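Local coordinates for protein Rho guanine nucleotide exchange factor 11 (PDB 5JHH) that probably activates Rho-family GTPases by promoting exchange of bound GDP for GTP through its tandem DH and PH domains, at residues H219-E222 with G223-K226; L57-R60 with E61-A64. All coordinates share one frame; numbering follows the deposited sequence.

Both contacts are local, each formed within one unbroken run of chain, and they follow in series without nesting or crossing. Interaction 2 comes first: after helix 18-54 the chain runs through a short connection, and residues 57-64 turn it into helix 60-66, within the helical DH domain. Interaction 1 lies at the far end of helix 189-227, the long helix that leaves the DH bundle and runs to the PH domain, where Tyr224 and Gln225 meet residues of the PH side. The two lie about 23 Å apart between centres, and their nearest atoms, about 11 Å apart, do not touch. One contact thus starts a short helix of the DH domain; the other lies where the two domains join.

Interaction 1: H219-E222 with G223-K226; sequences HRLE and GYQK
Arg220 and Tyr224, one turn apart on helix 189-227, lie side by side and point the same way. From CB the arginine chain sets out with CG anti to the backbone N (chi1 175°), which carries it along the helix over the tyrosine. Arg220 CG sits over the ring face, 3.9 Å from the ring centroid of Tyr224, a CH-pi contact. Arg220 CD moves on to the phenol end, 3.4 Å from Tyr224 OH. The chain then bends at chi3, and Arg220 NH2 donates a hydrogen bond of 3.0 Å to Tyr224 OH, nearly straight at 163°. The hydroxyl oxygen lies in the guanidinium plane, while that plane stands 72° from the ring. Nearer the backbone, Arg220 O lies over a ring face, 3.4 Å from Tyr224 CG, and also accepts the helical bond from Tyr224 N at 2.9 Å. The Tyr224 side chain touches His273 and Leu275 of strand 269-277; Gln225 bonds the backbone of Leu247 and Leu249. Tyr224 OH is also hydrogen-bonded to Glu257, with which Arg220 makes a long, weak ion pair; the two charges would act on the phenol in opposite senses, so no clear shift in its ionisation follows.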
loop_
_atom_site.group_PDB
_atom_site.type_symbol
_atom_site.label_atom_id
_atom_site.label_comp_id
_atom_site.label_asym_id
_atom_site.label_seq_id
_atom_site.Cartn_x
_atom_site.Cartn_y
_atom_site.Cartn_z
ATOM N N HIS A 219 10.745 -3.090 15.357
ATOM C CA HIS A 219 9.879 -3.826 16.250
ATOM C C HIS A 219 9.881 -5.325 15.904
ATOM O O HIS A 219 9.992 -6.160 16.771
ATOM C CB HIS A 219 8.475 -3.250 16.155
ATOM C CG HIS A 219 7.473 -3.908 17.046
ATOM N ND1 HIS A 219 6.650 -4.937 16.620
ATOM C CD2 HIS A 219 7.118 -3.648 18.325
ATOM C CE1 HIS A 219 5.846 -5.294 17.609
ATOM N NE2 HIS A 219 6.103 -4.519 18.651
ATOM N N ARG A 220 9.792 -5.643 14.625
ATOM C CA ARG A 220 9.833 -7.031 14.166
ATOM C C ARG A 220 11.129 -7.771 14.610
ATOM O O ARG A 220 11.083 -8.901 15.139
ATOM C CB ARG A 220 9.643 -7.079 12.639
ATOM C CG ARG A 220 9.795 -8.475 12.047
ATOM C CD ARG A 220 9.436 -8.508 10.572
ATOM N NE ARG A 220 8.045 -8.126 10.348
ATOM C CZ ARG A 220 7.008 -8.970 10.331
ATOM N NH1 ARG A 220 5.780 -8.501 10.133
ATOM N NH2 ARG A 220 7.183 -10.278 10.490
ATOM N N LEU A 221 12.272 -7.102 14.491
ATOM C CA LEU A 221 13.561 -7.717 14.840
ATOM C C LEU A 221 13.792 -7.881 16.339
ATOM O O LEU A 221 14.445 -8.834 16.755
ATOM C CB LEU A 221 14.699 -6.906 14.300
ATOM C CG LEU A 221 14.774 -6.842 12.795
ATOM C CD1 LEU A 221 15.682 -5.707 12.380
ATOM C CD2 LEU A 221 15.277 -8.143 12.232
ATOM N N GLU A 222 13.283 -6.961 17.140
ATOM C CA GLU A 222 13.231 -7.183 18.577
ATOM C C GLU A 222 12.438 -8.429 18.921
ATOM O O GLU A 222 12.805 -9.163 19.837
ATOM C CB GLU A 222 12.588 -6.023 19.311
ATOM C CG GLU A 222 13.390 -4.741 19.308
ATOM C CD GLU A 222 12.510 -3.496 19.508
ATOM O OE1 GLU A 222 11.266 -3.643 19.628
ATOM O OE2 GLU A 222 13.061 -2.365 19.530
ATOM N N GLY A 223 11.325 -8.647 18.233
ATOM C CA GLY A 223 10.503 -9.809 18.543
ATOM C C GLY A 223 11.221 -11.077 18.142
ATOM O O GLY A 223 11.180 -12.064 18.844
ATOM N N TYR A 224 11.855 -11.046 16.974
ATOM C CA TYR A 224 12.659 -12.161 16.515
ATOM C C TYR A 224 13.814 -12.459 17.450
ATOM O O TYR A 224 14.121 -13.594 17.631
ATOM C CB TYR A 224 13.247 -11.917 15.152
ATOM C CG TYR A 224 12.266 -11.922 14.022
ATOM C CD1 TYR A 224 10.937 -12.273 14.200
ATOM C CD2 TYR A 224 12.681 -11.587 12.755
ATOM C CE1 TYR A 224 10.063 -12.276 13.137
ATOM C CE2 TYR A 224 11.815 -11.586 11.696
ATOM C CZ TYR A 224 10.513 -11.907 11.903
ATOM O OH TYR A 224 9.673 -11.920 10.819
ATOM N N GLN A 225 14.476 -11.435 17.966
ATOM C CA GLN A 225 15.605 -11.617 18.854
ATOM C C GLN A 225 15.238 -12.470 20.085
ATOM O O GLN A 225 15.898 -13.454 20.358
ATOM C CB GLN A 225 16.153 -10.264 19.307
ATOM C CG GLN A 225 17.509 -10.351 19.988
ATOM C CD GLN A 225 18.526 -11.053 19.117
ATOM O OE1 GLN A 225 18.546 -10.882 17.898
ATOM N NE2 GLN A 225 19.369 -11.861 19.731
ATOM N N LYS A 226 14.179 -12.094 20.794
ATOM C CA LYS A 226 13.596 -12.923 21.858
ATOM C C LYS A 226 13.447 -14.394 21.493
ATOM O O LYS A 226 13.694 -15.258 22.308
ATOM C CB LYS A 226 12.211 -12.380 22.257
ATOM C CG LYS A 226 12.277 -11.215 23.230
ATOM C CD LYS A 226 10.944 -10.501 23.415
ATOM C CE LYS A 226 11.177 -9.070 23.919
ATOM N NZ LYS A 226 10.036 -8.523 24.712
#

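Interaction 2: L57-R60 with E61-A64; sequences LMPR and EELA
Pro59 O receives two backbone N-H groups of the new helix: Leu63 N at 3.0 Å, and Glu62 N at 2.9 Å through a weak bond bent to 123°. Arg60 O takes the next one, from Ala64 N at 2.9 Å. Pro59 holds the N-cap position, and its carbonyl begins the helical hydrogen bonding of 60-66. Around this start the side chains fold back on the proline. The Glu62 chain, extended beyond CG, places its carboxylate beside the pyrrolidine ring, with OE1 3.6 Å from Pro59 CD and OE2 3.8 Å from Pro59 CG. Glu62 OE1 also forms a salt bridge to Lys134 of helix 124-137, so the oxygen that rests on the ring has its charge partner outside this run of chain. At the CB end of the ring, Glu61, bent at chi2, brings OE1 to 3.8 Å from Pro59 CB. Met58 supplies the apolar side: with chi1 at 78°, its CG stands between the backbone N and the carbonyl carbon and reaches 3.9 Å from Leu63 CB, the two side chains crossing at about a right angle. Its SD lies 3.9 Å from Glu62 CB. Met58 meets helices 18-54, 124-137 and 139-150 through Met52, Ile131 and Phe141, while the first turn of helix 60-66 rests on Met52 through Leu63 and on Leu130 through Glu62.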
loop_
_atom_site.group_PDB
_atom_site.type_symbol
_atom_site.label_atom_id
_atom_site.label_comp_id
_atom_site.label_asym_id
_atom_site.label_seq_id
_atom_site.Cartn_x
_atom_site.Cartn_y
_atom_site.Cartn_z
ATOM N N LEU A 57 -9.290 5.387 29.157
ATOM C CA LEU A 57 -9.487 4.098 28.532
ATOM C C LEU A 57 -8.217 3.286 28.473
ATOM O O LEU A 57 -8.246 2.022 28.439
ATOM C CB LEU A 57 -10.043 4.264 27.128
ATOM C CG LEU A 57 -11.554 4.455 27.096
ATOM C CD1 LEU A 57 -12.224 3.118 27.321
ATOM C CD2 LEU A 57 -12.031 5.477 28.129
ATOM N N MET A 58 -7.086 3.973 28.451
ATOM C CA MET A 58 -5.820 3.250 28.406
ATOM C C MET A 58 -4.720 4.080 29.035
ATOM O O MET A 58 -4.890 5.278 29.247
ATOM C CB MET A 58 -5.495 2.855 26.970
ATOM C CG MET A 58 -4.936 3.969 26.059
ATOM S SD MET A 58 -4.743 3.433 24.326
ATOM C CE MET A 58 -6.413 3.119 23.813
ATOM N N PRO A 59 -3.606 3.438 29.397
ATOM C CA PRO A 59 -2.495 4.197 29.955
ATOM C C PRO A 59 -2.046 5.303 29.002
ATOM O O PRO A 59 -2.062 5.094 27.788
ATOM C CB PRO A 59 -1.382 3.144 30.101
ATOM C CG PRO A 59 -2.094 1.825 30.136
ATOM C CD PRO A 59 -3.320 1.997 29.306
ATOM N N ARG A 60 -1.624 6.442 29.536
ATOM C CA ARG A 60 -1.219 7.547 28.692
ATOM C C ARG A 60 -0.046 7.164 27.775
ATOM O O ARG A 60 0.005 7.575 26.625
ATOM C CB ARG A 60 -0.889 8.769 29.538
ATOM C CG ARG A 60 -1.548 10.045 29.019
ATOM C CD ARG A 60 -2.958 10.277 29.570
ATOM N NE ARG A 60 -3.096 11.634 30.105
ATOM C CZ ARG A 60 -4.186 12.080 30.708
ATOM N NH1 ARG A 60 -4.228 13.317 31.181
ATOM N NH2 ARG A 60 -5.239 11.283 30.831
ATOM N N GLU A 61 0.854 6.319 28.252
ATOM C CA GLU A 61 1.963 5.862 27.436
ATOM C C GLU A 61 1.464 5.130 26.196
ATOM O O GLU A 61 2.037 5.306 25.116
ATOM C CB GLU A 61 2.885 4.948 28.238
ATOM C CG GLU A 61 3.596 5.670 29.397
ATOM C CD GLU A 61 2.780 5.772 30.694
ATOM O OE1 GLU A 61 1.599 5.317 30.779
ATOM O OE2 GLU A 61 3.322 6.331 31.663
ATOM N N GLU A 62 0.379 4.347 26.331
ATOM C CA GLU A 62 -0.183 3.670 25.167
ATOM C C GLU A 62 -0.900 4.632 24.263
ATOM O O GLU A 62 -0.777 4.542 23.062
ATOM C CB GLU A 62 -1.136 2.537 25.540
ATOM C CG GLU A 62 -0.440 1.261 25.973
ATOM C CD GLU A 62 -1.401 0.229 26.595
ATOM O OE1 GLU A 62 -2.624 0.198 26.230
ATOM O OE2 GLU A 62 -0.913 -0.553 27.457
ATOM N N LEU A 63 -1.700 5.510 24.832
ATOM C CA LEU A 63 -2.450 6.436 24.037
ATOM C C LEU A 63 -1.483 7.323 23.186
ATOM O O LEU A 63 -1.743 7.595 22.010
ATOM C CB LEU A 63 -3.319 7.284 24.944
ATOM C CG LEU A 63 -4.284 8.224 24.262
ATOM C CD1 LEU A 63 -5.259 7.459 23.377
ATOM C CD2 LEU A 63 -4.991 9.043 25.303
ATOM N N ALA A 64 -0.350 7.709 23.745
ATOM C CA ALA A 64 0.565 8.566 23.002
ATOM C C ALA A 64 1.122 7.817 21.816
ATOM O O ALA A 64 1.411 8.432 20.786
ATOM C CB ALA A 64 1.705 9.102 23.870
#